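Local coordinates for germination protein YpeB (Bacillus megaterium QM B1551, PDB 5BOI), which takes part in the germination of Bacillus spores, its C-terminal PepSY-containing part probably acting as an inhibitory module, at residues Ser21-Lys26 against Val72-Asp77; Ser46-Asp51 against Asn55-Met60. One frame throughout, in Å; residues are numbered along the deposited sequence.

Contact 1 (Ser21-Lys26 against Val72-Asp77)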
# COMPACT_ATOMS: atom_id res chain seq x y z
N SER A 21 -3.21 7.65 18.31
CA SER A 21 -1.92 6.98 18.17
C SER A 21 -1.42 6.93 16.72
O SER A 21 -0.28 7.29 16.43
CB SER A 21 -2.01 5.57 18.73
OG SER A 21 -0.73 5.06 19.03
N PHE A 22 -2.29 6.48 15.82
CA PHE A 22 -1.96 6.33 14.40
C PHE A 22 -1.59 7.66 13.73
O PHE A 22 -0.70 7.71 12.88
CB PHE A 22 -3.15 5.70 13.67
CG PHE A 22 -2.82 5.13 12.32
CD1 PHE A 22 -2.16 3.92 12.20
CD2 PHE A 22 -3.20 5.80 11.17
CE1 PHE A 22 -1.87 3.39 10.95
CE2 PHE A 22 -2.91 5.28 9.91
CZ PHE A 22 -2.25 4.07 9.81
N LEU A 23 -2.29 8.72 14.12
CA LEU A 23 -2.17 10.02 13.46
C LEU A 23 -1.31 10.98 14.27
O LEU A 23 -1.14 12.14 13.89
CB LEU A 23 -3.55 10.64 13.25
CG LEU A 23 -4.51 9.89 12.33
CD1 LEU A 23 -5.89 10.52 12.41
CD2 LEU A 23 -3.99 9.90 10.91
N ASN A 24 -0.79 10.49 15.38
CA ASN A 24 0.07 11.27 16.24
C ASN A 24 -0.62 12.55 16.71
O ASN A 24 -0.05 13.64 16.64
CB ASN A 24 1.38 11.60 15.51
CG ASN A 24 2.57 11.64 16.43
OD1 ASN A 24 2.48 11.31 17.61
ND2 ASN A 24 3.72 12.03 15.89
N LEU A 25 -1.86 12.42 17.16
CA LEU A 25 -2.62 13.55 17.67
C LEU A 25 -2.19 13.88 19.10
O LEU A 25 -1.97 12.97 19.91
CB LEU A 25 -4.13 13.27 17.62
CG LEU A 25 -4.71 12.76 16.30
CD1 LEU A 25 -6.19 12.44 16.47
CD2 LEU A 25 -4.49 13.76 15.17
N LYS A 26 -2.09 15.16 19.42
CA LYS A 26 -1.60 15.58 20.73
C LYS A 26 -2.71 15.78 21.77
O LYS A 26 -2.46 15.71 22.97
CB LYS A 26 -0.77 16.86 20.60
CG LYS A 26 0.16 16.87 19.40
CD LYS A 26 -0.02 18.11 18.54
CE LYS A 26 1.22 18.34 17.68
NZ LYS A 26 1.33 19.74 17.21
N VAL A 72 -7.44 6.48 5.80
CA VAL A 72 -7.20 7.83 6.32
C VAL A 72 -7.07 8.83 5.19
O VAL A 72 -6.48 8.55 4.14
CB VAL A 72 -5.90 7.92 7.19
CG1 VAL A 72 -5.55 9.39 7.51
CG2 VAL A 72 -6.03 7.11 8.46
N LEU A 73 -7.62 10.02 5.39
CA LEU A 73 -7.30 11.11 4.49
C LEU A 73 -7.30 12.43 5.25
O LEU A 73 -8.30 12.79 5.87
CB LEU A 73 -8.29 11.18 3.33
CG LEU A 73 -7.91 12.29 2.35
CD1 LEU A 73 -6.47 12.09 1.89
CD2 LEU A 73 -8.86 12.32 1.16
N GLU A 74 -6.16 13.11 5.22
CA GLU A 74 -6.05 14.47 5.73
C GLU A 74 -6.23 15.38 4.54
O GLU A 74 -5.36 15.42 3.66
CB GLU A 74 -4.69 14.73 6.40
CG GLU A 74 -4.34 13.77 7.52
CD GLU A 74 -3.09 14.20 8.29
OE1 GLU A 74 -2.66 15.36 8.13
OE2 GLU A 74 -2.55 13.37 9.05
N ASP A 75 -7.34 16.10 4.49
CA ASP A 75 -7.68 16.92 3.33
C ASP A 75 -6.95 18.25 3.35
O ASP A 75 -7.50 19.28 3.75
CB ASP A 75 -9.19 17.14 3.25
CG ASP A 75 -9.62 17.78 1.95
OD1 ASP A 75 -8.93 17.58 0.93
OD2 ASP A 75 -10.65 18.48 1.95
N ARG A 76 -5.70 18.21 2.90
CA ARG A 76 -4.76 19.31 3.07
C ARG A 76 -3.86 19.44 1.85
O ARG A 76 -3.28 18.46 1.38
CB ARG A 76 -3.92 19.09 4.33
CG ARG A 76 -3.08 20.28 4.75
CD ARG A 76 -2.45 20.05 6.13
NE ARG A 76 -1.20 19.29 6.08
CZ ARG A 76 -1.07 18.02 6.45
NH1 ARG A 76 0.11 17.43 6.38
NH2 ARG A 76 -2.12 17.35 6.90
N ASP A 77 -3.73 20.66 1.32
CA ASP A 77 -2.85 20.91 0.19
C ASP A 77 -1.45 21.33 0.67
O ASP A 77 -1.32 22.20 1.54
CB ASP A 77 -3.44 21.99 -0.71
CG ASP A 77 -2.67 22.17 -2.00
OD1 ASP A 77 -2.67 21.24 -2.84
OD2 ASP A 77 -2.03 23.23 -2.16

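Contact 2 (Ser46-Asp51 against Asn55-Met60)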
# COMPACT_ATOMS: atom_id res chain seq x y z
N SER A 46 -16.67 5.85 11.13
CA SER A 46 -16.19 6.98 10.33
C SER A 46 -15.91 8.19 11.21
O SER A 46 -16.82 8.75 11.81
CB SER A 46 -17.21 7.36 9.25
OG SER A 46 -17.09 6.53 8.11
N LEU A 47 -14.64 8.59 11.26
CA LEU A 47 -14.23 9.69 12.11
C LEU A 47 -13.91 10.93 11.30
O LEU A 47 -13.35 10.84 10.20
CB LEU A 47 -13.01 9.30 12.96
CG LEU A 47 -13.19 8.34 14.13
CD1 LEU A 47 -13.69 6.97 13.67
CD2 LEU A 47 -11.88 8.19 14.87
N THR A 48 -14.28 12.09 11.84
CA THR A 48 -13.90 13.37 11.27
C THR A 48 -13.15 14.17 12.33
O THR A 48 -13.76 14.76 13.22
CB THR A 48 -15.11 14.19 10.77
OG1 THR A 48 -15.85 13.42 9.81
CG2 THR A 48 -14.65 15.48 10.12
N ILE A 49 -11.83 14.18 12.24
CA ILE A 49 -10.99 14.86 13.21
C ILE A 49 -10.68 16.29 12.76
O ILE A 49 -10.20 16.51 11.65
CB ILE A 49 -9.68 14.09 13.44
CG1 ILE A 49 -9.97 12.68 13.93
CG2 ILE A 49 -8.79 14.83 14.42
CD1 ILE A 49 -9.42 11.59 13.04
N THR A 50 -10.96 17.26 13.63
CA THR A 50 -10.79 18.65 13.26
C THR A 50 -9.70 19.33 14.09
O THR A 50 -9.74 19.29 15.31
CB THR A 50 -12.11 19.44 13.43
OG1 THR A 50 -12.59 19.27 14.77
CG2 THR A 50 -13.17 18.93 12.47
N ASP A 51 -8.73 19.93 13.41
CA ASP A 51 -7.78 20.83 14.07
C ASP A 51 -8.58 22.04 14.55
O ASP A 51 -9.48 22.50 13.84
CB ASP A 51 -6.67 21.23 13.09
CG ASP A 51 -5.53 22.00 13.76
OD1 ASP A 51 -5.68 22.49 14.89
OD2 ASP A 51 -4.46 22.12 13.12
N ASN A 55 -8.81 24.99 10.64
CA ASN A 55 -9.93 24.05 10.68
C ASN A 55 -9.77 22.95 9.63
O ASN A 55 -10.73 22.56 8.96
CB ASN A 55 -11.26 24.79 10.51
CG ASN A 55 -11.73 25.44 11.80
OD1 ASN A 55 -11.16 25.22 12.87
ND2 ASN A 55 -12.80 26.23 11.71
N GLN A 56 -8.54 22.47 9.51
CA GLN A 56 -8.21 21.32 8.68
C GLN A 56 -8.91 20.06 9.20
O GLN A 56 -8.89 19.78 10.40
CB GLN A 56 -6.70 21.08 8.65
CG GLN A 56 -5.89 22.07 7.81
CD GLN A 56 -6.08 21.87 6.31
OE1 GLN A 56 -6.87 21.04 5.86
NE2 GLN A 56 -5.33 22.64 5.52
N GLU A 57 -9.53 19.31 8.30
CA GLU A 57 -10.24 18.11 8.69
C GLU A 57 -9.56 16.84 8.19
O GLU A 57 -9.01 16.81 7.08
CB GLU A 57 -11.68 18.15 8.19
CG GLU A 57 -12.50 19.30 8.76
CD GLU A 57 -13.93 19.26 8.29
OE1 GLU A 57 -14.52 18.17 8.26
OE2 GLU A 57 -14.47 20.34 7.95
N THR A 58 -9.60 15.81 9.02
CA THR A 58 -9.03 14.51 8.69
C THR A 58 -10.12 13.45 8.84
O THR A 58 -10.87 13.46 9.82
CB THR A 58 -7.83 14.16 9.59
OG1 THR A 58 -6.75 15.06 9.32
CG2 THR A 58 -7.35 12.71 9.34
N TYR A 59 -10.20 12.55 7.87
CA TYR A 59 -11.21 11.52 7.87
C TYR A 59 -10.54 10.17 8.06
O TYR A 59 -9.58 9.85 7.37
CB TYR A 59 -12.03 11.55 6.58
CG TYR A 59 -12.53 12.93 6.23
CD1 TYR A 59 -11.73 13.83 5.53
CD2 TYR A 59 -13.79 13.36 6.63
CE1 TYR A 59 -12.18 15.11 5.22
CE2 TYR A 59 -14.25 14.62 6.32
CZ TYR A 59 -13.44 15.50 5.61
OH TYR A 59 -13.89 16.76 5.31
N MET A 60 -11.05 9.39 8.99
CA MET A 60 -10.44 8.11 9.29
C MET A 60 -11.48 7.04 9.51
O MET A 60 -12.46 7.25 10.24
CB MET A 60 -9.55 8.23 10.52
CG MET A 60 -8.86 6.91 10.85
SD MET A 60 -7.51 7.09 12.03
CE MET A 60 -6.79 5.44 11.98

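Contact 1 (Ser21-Lys26 against Val72-Asp77)
Phe22 holds CG anti to its backbone N (chi1 -163°), which carries the ring to Val72 on strand 69-74. Val72 has CG1 anti to its own N and CG2 beside it, which puts one methyl on each of two neighbours. CG2 of Val72 comes up obliquely to the Phe22 ring, 3.9 Å from CE2. The other branch serves the next residue: Val72 CG1 lies 3.8 Å from Leu23 CD2. One valine thus splits its two methyls between neighbouring residues at the end of helix 12-22. The side chains of Phe22 and Leu23 run antiparallel to that of Val72, passing alongside it. The contact is small, 137 Å² in all, and apolar apart from the fringe of Glu74.

Glu74 reaches the edge of this patch. Its OE2 stands 4.2 Å from Leu23 CD2, a loose approach without polar pairing. Its OE1 forms a salt bridge with Arg76 NH2, whose modelled length is doubtfully short.

Beyond Leu23 the chain turns away. Asn24 has positive phi (58°) and ends the helix in a Schellman motif. The Phe22 ring also makes edge-to-face pairs with Phe95, His99 and Phe149. Leu23 leans on Met60 and Ile49 of the adjoining strands. The end of helix 12-22 is thereby packed on the sheet, where strand 69-74 runs between strands 57-63 and 146-150.

Contact 2 (Ser46-Asp51 against Asn55-Met60)
Thr48 lies alongside Tyr59, both side chains pointing the same way from a non-hydrogen-bonded pair. Its CG2 is 3.9 Å from Tyr59 CE2, and its OG1 approaches the ring obliquely. With CG2 anti to the backbone N and OG1 beside it (chi1 -57°), the methyl also meets Glu57. Thr48 CG2 sits 3.3 Å from Glu57 OE1, where the two side chains cross at a slant. The aliphatic part of Glu57 has another neighbour, its CG lying 3.8 Å from Thr50 CG2. Replacing Thr48 with an alanine would probably leave the Tyr59 ring and the Glu57 carboxylate with less to rest against and freer to turn.

Leu47, Ile49, Thr58 and Met60 occupy the other face. Ile49 CD1 reaches to 4.2 Å from Met60 CB. Leu47 and Ile49 pack on Ile31 of strand 30-35.

The backbones form an antiparallel hairpin. Leu47 and Met60 exchange two hydrogen bonds, as do Ile49 and Thr58. The latter pair is short, at 2.7 Å for Ile49 N to Thr58 O. Near the turn, Asp51 N bonds to Gln56 O at 3.0 Å. Asp51 OD1 accepts from Lys53 N. The chemistry is thus two-sided: a largely apolar face, with Leu47 and Met60 against helix 12-22 and Thr58 at its side, and a mixed polar face of Thr48, Thr50, Glu57 and Tyr59.

Contacts 1 and 2 have centres 8 Å apart and belong to one helix-on-sheet unit. Strands 57-63 and 69-74 are consecutive in the chain and neighbours in the sheet. Tyr59 N lies 2.8 Å from Leu73 O, a probable hydrogen bond between the segments of the two contacts. A second probable one is longer, Asp75 N to Glu57 O at 3.2 Å. On the helix side Met60 of contact 2 also touches Val72, so it belongs to the surroundings of contact 1 as well. The hairpin of contact 2 falls between the two segments of contact 1 in sequence. Both contacts lie in the PepSY-containing C-terminal part of YpeB.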